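Side-chain contacts in putative mannose-1-phosphate guanylyl transferase (PDB 2CU2), which probably catalyses the transfer of a guanylyl group from GTP to mannose 1-phosphate, giving GDP-mannose: residues P141-T146 and L262-S267; T146-I151 and P252-G257; G165-P170 and L176-K181. All blocks are in the same frame, centred on the assembly; numbering follows the deposited sequence.

Overall arrangement
The three contacts lie side by side on the nucleotidyl transferase part of the chain, interactions 1 and 2 with centres about 8 Å apart, 2 and 3 about 12 Å, and 1 and 3 about 16 Å. Along the chain they are nested: the loop closed by 141-146 and 262-267 contains interaction 2, which in turn encloses interaction 3. Arg264 NH2 forms a salt bridge to Asp254 OD1 at 2.7 Å, and Glu145 O lies 2.6 Å from Tyr150 OH, so interaction 1 is tied to both segments of interaction 2. Interactions 2 and 3 are joined by a salt bridge, Glu147 OE1 to Lys169 NZ at 2.6 Å, and through paired strands 150-157 and 160-167.

Interaction 1. Residues P141-T146 and L262-S267; sequences PTRPET and LERVFS
A stacked arginine pair, Arg143 on Arg264, forms the centre of a surface salt-bridge network completed by Glu145. The two guanidinium groups lie nearly parallel, 10° between planes and 3.5 Å between centres. They are displaced from full overlap, since Arg143 NH2 sits over the middle of the other group, 3.0 Å from Arg264 CZ. Arg143 is extended from CG to NE and reaches across from the loop; a bend at chi3 (-57°) turns the Arg264 guanidinium flat against it, and the side chains cross at about a right angle.

Negative charge on Glu145 and on Asp254, the stronger partner of Arg264 through NH2, probably helps the two groups to stack. Glu145 OE1 lies at the edge of the Arg143 group, taking side-on bonds from NE (2.9 Å) and from NH2 (3.0 Å). Its ion pair with Arg264 NH1 is long, 3.9 Å, and well out of that guanidinium plane. Water 1 bridges the gap, donating to Glu145 OE1 and accepting from Arg264 NH1 at 3.1 Å.

Behind the loop, Arg143 and Glu145 rest on Trp185 of strand 184-192 while Pro144 packs on helix 172-180; helix 261-266 turns Leu262 and Phe266 toward strand 274-276.

Interaction 2. Residues T146-I151 and P252-G257; sequences TEYGYI and PWDDVG
Tyr148 reaches from its loop to the 252-257 segment, and its ring meets Trp253 over one face and Asp255 at its edge. From CB, the first torsion (chi1 -65°) sets CG anti to the carbonyl carbon, and the ring extends toward strand 253-254. One flank, CD2 and CE2, meets the indole: Tyr148 CE2 is 3.5 Å from Trp253 CZ3, and CH2 of the same tryptophan stands over one face of the phenol, toward its rim. The pair is an offset edge-to-face stack, with the Trp253 edge turned to the Tyr148 face and the planes at 60°.

On the other edge CE1 meets the carboxylate of Asp255, which is turned steeply against the ring, with 3.2 Å from Tyr148 CE1 to Asp255 CG. At the tip, Tyr148 OH donates to Asp255 OD2 over 2.8 Å. That oxygen lies at the edge of the phenol, in its plane, yet the hydroxyl approaches from above the carboxylate plane, 67° out of it. A weak bond from Gly257 N also reaches Asp255 OD2. Asp254 OD1, 3.3 Å from Tyr148 OH, is badly angled for a bond to it; it pairs instead with Arg264 and accepts from Val256 N at 3.0 Å through its anti lone pair.

On the tyrosine side, Trp185 meets the phenol edge-to-face, and Arg143 NH2 makes a weak bond to its hydroxyl. The bond from Val256 N closes an Asx turn just after strand 253-254, which pairs with strand 111-112 in a small antiparallel ribbon, within the nucleotidyl transferase family region of the GT-A clan.

Interaction 3. Residues G165-P170 and L176-K181; sequences GFVEKP and LEYIRK
Tyr178 projects from helix 172-180 into the angle between Val167 and Pro170, and the contact falls on one side of its ring, CD2 and CE2, and on the CZ-OH end. Pro170 comes closest, its CG 3.3 Å from Tyr178 CE2, with CB of the same proline 3.4 Å from that carbon. The proline CG also reaches back along the ring, to 3.6 Å from Tyr178 CD2. The two side chains meet on the slant. Val167 approaches from the direction opposed to Tyr178: its CG2 methyl lies 3.5 Å from Tyr178 CE2, and its CB is 3.5 Å from Tyr178 OH. Thus CE2 is clasped by a methyl and a pyrrolidine ring, Val167 CG2 on one side of the phenol plane and Pro170 CG and CB on the other, while the hydroxyl lies alongside the valine stem. Glu168 O stands near the plane of the phenol at its edge, 4.1 Å from Tyr178 OH.

With chi1 at -78° the Tyr178 ring swings off the helix toward the end of strand 160-167. Farther out, the ring meets two more aromatics, Tyr150 at about 60° between planes and Tyr183 at about 20°, so it belongs to a cluster of tyrosines beside the sheet. Tyr150 also touches Val167 and Pro170, and so probably helps to place both.

Helix 172-180 connects strand 160-167 to strand 184-192, two strands that run in the same direction on either side of antiparallel strand 150-157. The contact therefore packs the helix of a beta-alpha-beta crossover against the end of its first strand, at Val167, and against the loop that follows, at Pro170.

Interaction 1. Residues P141-T146 and L262-S267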
loop_
_atom_site.group_PDB
_atom_site.type_symbol
_atom_site.label_atom_id
_atom_site.label_comp_id
_atom_site.label_asym_id
_atom_site.label_seq_id
_atom_site.Cartn_x
_atom_site.Cartn_y
_atom_site.Cartn_z
ATOM N N PRO A 141 -19.913 -0.997 28.153
ATOM C CA PRO A 141 -19.576 -0.297 26.907
ATOM C C PRO A 141 -18.550 0.822 27.113
ATOM O O PRO A 141 -18.600 1.537 28.111
ATOM C CB PRO A 141 -20.921 0.262 26.442
ATOM C CG PRO A 141 -21.935 -0.596 27.143
ATOM C CD PRO A 141 -21.331 -0.805 28.493
ATOM N N THR A 142 -17.625 0.973 26.171
ATOM C CA THR A 142 -16.621 2.029 26.271
ATOM C C THR A 142 -16.906 3.110 25.235
ATOM O O THR A 142 -16.264 4.156 25.224
ATOM C CB THR A 142 -15.190 1.488 26.051
ATOM O OG1 THR A 142 -15.139 0.718 24.843
ATOM C CG2 THR A 142 -14.766 0.626 27.218
ATOM N N ARG A 143 -17.886 2.848 24.373
ATOM C CA ARG A 143 -18.276 3.785 23.322
ATOM C C ARG A 143 -19.671 3.413 22.807
ATOM O O ARG A 143 -20.097 2.259 22.905
ATOM C CB ARG A 143 -17.281 3.717 22.160
ATOM C CG ARG A 143 -17.286 2.361 21.467
ATOM C CD ARG A 143 -16.352 2.295 20.266
ATOM N NE ARG A 143 -16.550 1.041 19.545
ATOM C CZ ARG A 143 -16.171 -0.154 19.993
ATOM N NH1 ARG A 143 -15.558 -0.273 21.165
ATOM N NH2 ARG A 143 -16.432 -1.238 19.274
ATOM N N PRO A 144 -20.393 4.388 22.229
ATOM C CA PRO A 144 -21.738 4.151 21.701
ATOM C C PRO A 144 -21.657 3.349 20.403
ATOM O O PRO A 144 -21.986 3.864 19.335
ATOM C CB PRO A 144 -22.277 5.563 21.454
ATOM C CG PRO A 144 -21.046 6.425 21.180
ATOM C CD PRO A 144 -19.981 5.778 21.987
ATOM N N GLU A 145 -21.218 2.096 20.497
ATOM C CA GLU A 145 -21.089 1.245 19.320
ATOM C C GLU A 145 -22.470 0.915 18.763
ATOM O O GLU A 145 -23.341 0.425 19.484
ATOM C CB GLU A 145 -20.343 -0.045 19.676
ATOM C CG GLU A 145 -20.093 -0.954 18.482
ATOM C CD GLU A 145 -19.466 -0.216 17.320
ATOM O OE1 GLU A 145 -18.297 0.213 17.443
ATOM O OE2 GLU A 145 -20.143 -0.056 16.286
ATOM N N THR A 146 -22.660 1.186 17.476
ATOM C CA THR A 146 -23.942 0.943 16.817
ATOM C C THR A 146 -24.071 -0.439 16.173
ATOM O O THR A 146 -25.169 -0.843 15.795
ATOM C CB THR A 146 -24.202 1.998 15.728
ATOM O OG1 THR A 146 -23.234 1.850 14.680
ATOM C CG2 THR A 146 -24.088 3.400 16.314
ATOM N N LEU A 262 -8.422 -2.620 15.367
ATOM C CA LEU A 262 -7.037 -2.836 15.760
ATOM C C LEU A 262 -6.562 -1.748 16.728
ATOM O O LEU A 262 -5.818 -1.995 17.667
ATOM C CB LEU A 262 -6.177 -2.825 14.495
ATOM C CG LEU A 262 -5.986 -4.226 13.904
ATOM C CD1 LEU A 262 -7.284 -4.811 13.343
ATOM C CD2 LEU A 262 -4.973 -4.257 12.759
ATOM N N GLU A 263 -6.995 -0.523 16.448
ATOM C CA GLU A 263 -6.602 0.590 17.289
ATOM C C GLU A 263 -7.245 0.437 18.669
ATOM O O GLU A 263 -6.579 0.587 19.694
ATOM C CB GLU A 263 -7.028 1.909 16.648
ATOM C CG GLU A 263 -6.790 3.120 17.518
ATOM C CD GLU A 263 -7.108 4.413 16.786
ATOM O OE1 GLU A 263 -6.454 4.699 15.762
ATOM O OE2 GLU A 263 -8.016 5.138 17.231
ATOM N N ARG A 264 -8.539 0.129 18.686
ATOM C CA ARG A 264 -9.263 -0.044 19.940
ATOM C C ARG A 264 -8.624 -1.154 20.760
ATOM O O ARG A 264 -8.404 -1.012 21.968
ATOM C CB ARG A 264 -10.733 -0.387 19.669
ATOM C CG ARG A 264 -11.482 0.659 18.842
ATOM C CD ARG A 264 -12.982 0.421 18.873
ATOM N NE ARG A 264 -13.343 -0.918 18.405
ATOM C CZ ARG A 264 -14.086 -1.166 17.328
ATOM N NH1 ARG A 264 -14.558 -0.164 16.592
ATOM N NH2 ARG A 264 -14.363 -2.419 16.987
ATOM N N VAL A 265 -8.320 -2.265 20.104
ATOM C CA VAL A 265 -7.718 -3.384 20.804
ATOM C C VAL A 265 -6.376 -3.001 21.433
ATOM O O VAL A 265 -6.089 -3.404 22.554
ATOM C CB VAL A 265 -7.531 -4.595 19.869
ATOM C CG1 VAL A 265 -6.707 -5.674 20.575
ATOM C CG2 VAL A 265 -8.899 -5.154 19.471
ATOM N N PHE A 266 -5.566 -2.209 20.732
ATOM C CA PHE A 266 -4.271 -1.881 21.321
ATOM C C PHE A 266 -4.437 -1.101 22.639
ATOM O O PHE A 266 -3.659 -1.222 23.577
ATOM C CB PHE A 266 -3.471 -1.068 20.292
ATOM C CG PHE A 266 -2.525 -1.950 19.507
ATOM C CD1 PHE A 266 -3.014 -3.053 18.811
ATOM C CD2 PHE A 266 -1.163 -1.665 19.479
ATOM C CE1 PHE A 266 -2.138 -3.877 18.113
ATOM C CE2 PHE A 266 -0.294 -2.497 18.773
ATOM C CZ PHE A 266 -0.780 -3.601 18.091
ATOM N N SER A 267 -5.485 -0.247 22.675
ATOM C CA SER A 267 -5.809 0.489 23.894
ATOM C C SER A 267 -4.647 1.358 24.389
ATOM O O SER A 267 -4.292 1.384 25.562
ATOM C CB SER A 267 -6.236 -0.510 24.970
ATOM O OG SER A 267 -7.581 -0.931 24.710
HETATM O O HOH W 1 -17.166 -0.389 14.950
#

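Interaction 2. Residues T146-I151 and P252-G257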
loop_
_atom_site.group_PDB
_atom_site.type_symbol
_atom_site.label_atom_id
_atom_site.label_comp_id
_atom_site.label_asym_id
_atom_site.label_seq_id
_atom_site.Cartn_x
_atom_site.Cartn_y
_atom_site.Cartn_z
ATOM N N THR A 146 -22.660 1.186 17.476
ATOM C CA THR A 146 -23.942 0.943 16.817
ATOM C C THR A 146 -24.071 -0.439 16.173
ATOM O O THR A 146 -25.169 -0.843 15.795
ATOM C CB THR A 146 -24.202 1.998 15.728
ATOM O OG1 THR A 146 -23.234 1.850 14.680
ATOM C CG2 THR A 146 -24.088 3.400 16.314
ATOM N N GLU A 147 -22.965 -1.166 16.052
ATOM C CA GLU A 147 -23.003 -2.486 15.433
ATOM C C GLU A 147 -23.160 -3.635 16.416
ATOM O O GLU A 147 -23.289 -4.791 16.016
ATOM C CB GLU A 147 -21.747 -2.714 14.587
ATOM C CG GLU A 147 -21.723 -1.903 13.309
ATOM C CD GLU A 147 -22.991 -2.082 12.490
ATOM O OE1 GLU A 147 -23.363 -3.238 12.197
ATOM O OE2 GLU A 147 -23.616 -1.065 12.137
ATOM N N TYR A 148 -23.148 -3.325 17.706
ATOM C CA TYR A 148 -23.293 -4.369 18.712
ATOM C C TYR A 148 -24.718 -4.466 19.221
ATOM O O TYR A 148 -25.536 -3.555 19.043
ATOM C CB TYR A 148 -22.402 -4.093 19.923
ATOM C CG TYR A 148 -20.919 -4.125 19.672
ATOM C CD1 TYR A 148 -20.400 -4.598 18.469
ATOM C CD2 TYR A 148 -20.024 -3.720 20.666
ATOM C CE1 TYR A 148 -19.021 -4.670 18.258
ATOM C CE2 TYR A 148 -18.647 -3.790 20.467
ATOM C CZ TYR A 148 -18.155 -4.266 19.262
ATOM O OH TYR A 148 -16.800 -4.342 19.064
ATOM N N GLY A 149 -25.006 -5.595 19.851
ATOM C CA GLY A 149 -26.296 -5.788 20.470
ATOM C C GLY A 149 -26.041 -5.425 21.923
ATOM O O GLY A 149 -24.904 -5.524 22.395
ATOM N N TYR A 150 -27.075 -4.992 22.629
ATOM C CA TYR A 150 -26.949 -4.628 24.034
ATOM C C TYR A 150 -27.906 -5.468 24.867
ATOM O O TYR A 150 -28.826 -6.084 24.328
ATOM C CB TYR A 150 -27.267 -3.142 24.240
ATOM C CG TYR A 150 -26.237 -2.193 23.655
ATOM C CD1 TYR A 150 -26.015 -2.131 22.278
ATOM C CD2 TYR A 150 -25.488 -1.352 24.482
ATOM C CE1 TYR A 150 -25.075 -1.260 21.740
ATOM C CE2 TYR A 150 -24.546 -0.472 23.953
ATOM C CZ TYR A 150 -24.345 -0.439 22.583
ATOM O OH TYR A 150 -23.397 0.391 22.056
ATOM N N ILE A 151 -27.684 -5.487 26.179
ATOM C CA ILE A 151 -28.532 -6.235 27.099
ATOM C C ILE A 151 -28.965 -5.356 28.273
ATOM O O ILE A 151 -28.152 -4.628 28.839
ATOM C CB ILE A 151 -27.801 -7.452 27.685
ATOM C CG1 ILE A 151 -27.270 -8.352 26.565
ATOM C CG2 ILE A 151 -28.753 -8.230 28.583
ATOM C CD1 ILE A 151 -26.421 -9.514 27.070
ATOM N N PRO A 252 -10.686 -6.770 28.656
ATOM C CA PRO A 252 -10.762 -6.063 27.389
ATOM C C PRO A 252 -11.384 -6.949 26.307
ATOM O O PRO A 252 -11.091 -8.132 26.189
ATOM C CB PRO A 252 -9.342 -5.658 26.994
ATOM C CG PRO A 252 -8.531 -5.707 28.285
ATOM C CD PRO A 252 -9.309 -6.828 29.124
ATOM N N TRP A 253 -12.302 -6.340 25.534
ATOM C CA TRP A 253 -13.028 -7.148 24.561
ATOM C C TRP A 253 -13.470 -6.334 23.339
ATOM O O TRP A 253 -13.985 -5.228 23.435
ATOM C CB TRP A 253 -14.249 -7.749 25.260
ATOM C CG TRP A 253 -15.112 -8.443 24.278
ATOM C CD1 TRP A 253 -15.034 -9.799 23.891
ATOM C CD2 TRP A 253 -16.238 -7.876 23.567
ATOM N NE1 TRP A 253 -16.007 -10.146 23.008
ATOM C CE2 TRP A 253 -16.798 -8.910 22.778
ATOM C CE3 TRP A 253 -16.805 -6.604 23.531
ATOM C CZ2 TRP A 253 -17.905 -8.654 21.983
ATOM C CZ3 TRP A 253 -17.912 -6.348 22.738
ATOM C CH2 TRP A 253 -18.461 -7.379 21.956
ATOM N N ASP A 254 -13.206 -6.916 22.153
ATOM C CA ASP A 254 -13.642 -6.293 20.906
ATOM C C ASP A 254 -14.034 -7.368 19.887
ATOM O O ASP A 254 -13.445 -8.435 19.817
ATOM C CB ASP A 254 -12.479 -5.463 20.358
ATOM C CG ASP A 254 -13.023 -4.297 19.542
ATOM O OD1 ASP A 254 -13.535 -4.549 18.450
ATOM O OD2 ASP A 254 -12.914 -3.158 19.994
ATOM N N ASP A 255 -15.091 -7.080 19.110
ATOM C CA ASP A 255 -15.504 -8.073 18.127
ATOM C C ASP A 255 -14.579 -8.088 16.902
ATOM O O ASP A 255 -14.629 -8.976 16.059
ATOM C CB ASP A 255 -16.966 -7.818 17.733
ATOM C CG ASP A 255 -17.072 -6.684 16.720
ATOM O OD1 ASP A 255 -18.020 -6.714 15.932
ATOM O OD2 ASP A 255 -16.251 -5.775 16.753
ATOM N N VAL A 256 -13.717 -7.052 16.827
ATOM C CA VAL A 256 -12.798 -6.929 15.694
ATOM C C VAL A 256 -13.521 -6.913 14.345
ATOM O O VAL A 256 -13.172 -7.624 13.411
ATOM C CB VAL A 256 -11.795 -8.084 15.734
ATOM C CG1 VAL A 256 -10.626 -7.779 14.802
ATOM C CG2 VAL A 256 -11.275 -8.283 17.147
ATOM N N GLY A 257 -14.580 -6.085 14.265
ATOM C CA GLY A 257 -15.423 -6.079 13.069
ATOM C C GLY A 257 -14.747 -5.392 11.884
ATOM O O GLY A 257 -14.971 -5.718 10.724
#

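Interaction 3. Residues G165-P170 and L176-K181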
loop_
_atom_site.group_PDB
_atom_site.type_symbol
_atom_site.label_atom_id
_atom_site.label_comp_id
_atom_site.label_asym_id
_atom_site.label_seq_id
_atom_site.Cartn_x
_atom_site.Cartn_y
_atom_site.Cartn_z
ATOM N N GLY A 165 -33.643 -7.976 29.035
ATOM C CA GLY A 165 -34.006 -7.604 27.666
ATOM C C GLY A 165 -32.785 -7.503 26.742
ATOM O O GLY A 165 -31.685 -7.162 27.158
ATOM N N PHE A 166 -33.065 -7.878 25.475
ATOM C CA PHE A 166 -32.053 -7.846 24.429
ATOM C C PHE A 166 -32.457 -6.886 23.312
ATOM O O PHE A 166 -33.543 -6.956 22.749
ATOM C CB PHE A 166 -31.895 -9.262 23.866
ATOM C CG PHE A 166 -31.049 -10.091 24.785
ATOM C CD1 PHE A 166 -31.623 -10.663 25.913
ATOM C CD2 PHE A 166 -29.726 -10.347 24.466
ATOM C CE1 PHE A 166 -30.868 -11.503 26.719
ATOM C CE2 PHE A 166 -28.975 -11.193 25.279
ATOM C CZ PHE A 166 -29.543 -11.776 26.405
ATOM N N VAL A 167 -31.550 -5.934 23.031
ATOM C CA VAL A 167 -31.816 -4.976 21.968
ATOM C C VAL A 167 -30.782 -5.101 20.849
ATOM O O VAL A 167 -29.585 -5.222 21.079
ATOM C CB VAL A 167 -31.775 -3.567 22.564
ATOM C CG1 VAL A 167 -32.955 -3.364 23.513
ATOM C CG2 VAL A 167 -30.480 -3.360 23.330
ATOM N N GLU A 168 -31.288 -5.121 19.604
ATOM C CA GLU A 168 -30.377 -5.181 18.468
ATOM C C GLU A 168 -29.654 -3.847 18.264
ATOM O O GLU A 168 -29.947 -2.839 18.896
ATOM C CB GLU A 168 -31.181 -5.565 17.222
ATOM C CG GLU A 168 -30.916 -7.010 16.793
ATOM C CD GLU A 168 -32.145 -7.579 16.124
ATOM O OE1 GLU A 168 -32.161 -8.771 15.852
ATOM O OE2 GLU A 168 -33.079 -6.821 15.873
ATOM N N LYS A 169 -28.644 -3.880 17.377
ATOM C CA LYS A 169 -27.825 -2.694 17.161
ATOM C C LYS A 169 -28.681 -1.444 16.947
ATOM O O LYS A 169 -29.566 -1.394 16.103
ATOM C CB LYS A 169 -26.944 -2.955 15.942
ATOM C CG LYS A 169 -27.314 -4.263 15.239
ATOM C CD LYS A 169 -26.275 -4.671 14.195
ATOM C CE LYS A 169 -26.812 -4.569 12.764
ATOM N NZ LYS A 169 -25.857 -3.839 11.932
ATOM N N PRO A 170 -28.417 -0.425 17.787
ATOM C CA PRO A 170 -29.163 0.819 17.764
ATOM C C PRO A 170 -28.485 1.874 16.888
ATOM O O PRO A 170 -27.468 1.643 16.246
ATOM C CB PRO A 170 -29.184 1.316 19.204
ATOM C CG PRO A 170 -27.780 0.960 19.700
ATOM C CD PRO A 170 -27.443 -0.368 18.864
ATOM N N LEU A 176 -26.035 5.827 22.875
ATOM C CA LEU A 176 -25.712 6.692 24.009
ATOM C C LEU A 176 -26.733 6.531 25.140
ATOM O O LEU A 176 -26.403 6.513 26.317
ATOM C CB LEU A 176 -25.747 8.155 23.541
ATOM C CG LEU A 176 -24.502 8.624 22.777
ATOM C CD1 LEU A 176 -24.685 10.028 22.209
ATOM C CD2 LEU A 176 -23.229 8.708 23.614
ATOM N N GLU A 177 -28.023 6.484 24.739
ATOM C CA GLU A 177 -29.084 6.336 25.741
ATOM C C GLU A 177 -28.996 4.981 26.456
ATOM O O GLU A 177 -29.245 4.860 27.651
ATOM C CB GLU A 177 -30.457 6.460 25.061
ATOM C CG GLU A 177 -31.021 7.885 25.046
ATOM C CD GLU A 177 -31.325 8.350 26.456
ATOM O OE1 GLU A 177 -30.955 9.463 26.792
ATOM O OE2 GLU A 177 -31.992 7.623 27.187
ATOM N N TYR A 178 -28.681 3.926 25.661
ATOM C CA TYR A 178 -28.518 2.595 26.251
ATOM C C TYR A 178 -27.474 2.645 27.374
ATOM O O TYR A 178 -27.617 2.073 28.447
ATOM C CB TYR A 178 -28.001 1.628 25.174
ATOM C CG TYR A 178 -29.042 1.150 24.205
ATOM C CD1 TYR A 178 -30.388 1.490 24.343
ATOM C CD2 TYR A 178 -28.651 0.333 23.142
ATOM C CE1 TYR A 178 -31.320 1.020 23.415
ATOM C CE2 TYR A 178 -29.576 -0.145 22.225
ATOM C CZ TYR A 178 -30.910 0.192 22.360
ATOM O OH TYR A 178 -31.842 -0.278 21.451
ATOM N N ILE A 179 -26.357 3.333 27.061
ATOM C CA ILE A 179 -25.268 3.427 28.027
ATOM C C ILE A 179 -25.686 4.183 29.295
ATOM O O ILE A 179 -25.412 3.770 30.413
ATOM C CB ILE A 179 -24.062 4.084 27.341
ATOM C CG1 ILE A 179 -23.578 3.185 26.201
ATOM C CG2 ILE A 179 -22.902 4.236 28.343
ATOM C CD1 ILE A 179 -22.341 3.717 25.487
ATOM N N ARG A 180 -26.355 5.336 29.092
ATOM C CA ARG A 180 -26.813 6.097 30.253
ATOM C C ARG A 180 -27.688 5.238 31.179
ATOM O O ARG A 180 -27.648 5.343 32.397
ATOM C CB ARG A 180 -27.622 7.312 29.773
ATOM C CG ARG A 180 -26.790 8.329 28.988
ATOM C CD ARG A 180 -27.648 9.482 28.442
ATOM N NE ARG A 180 -26.841 10.389 27.620
ATOM C CZ ARG A 180 -27.276 10.676 26.373
ATOM N NH1 ARG A 180 -28.417 10.177 25.924
ATOM N NH2 ARG A 180 -26.538 11.465 25.592
ATOM N N LYS A 181 -28.533 4.391 30.552
ATOM C CA LYS A 181 -29.473 3.580 31.331
ATOM C C LYS A 181 -28.834 2.319 31.932
ATOM O O LYS A 181 -29.501 1.504 32.556
ATOM C CB LYS A 181 -30.613 3.145 30.412
ATOM C CG LYS A 181 -31.640 4.245 30.168
ATOM C CD LYS A 181 -32.593 3.896 29.030
ATOM C CE LYS A 181 -33.698 4.940 28.855
ATOM N NZ LYS A 181 -34.038 5.048 27.435
#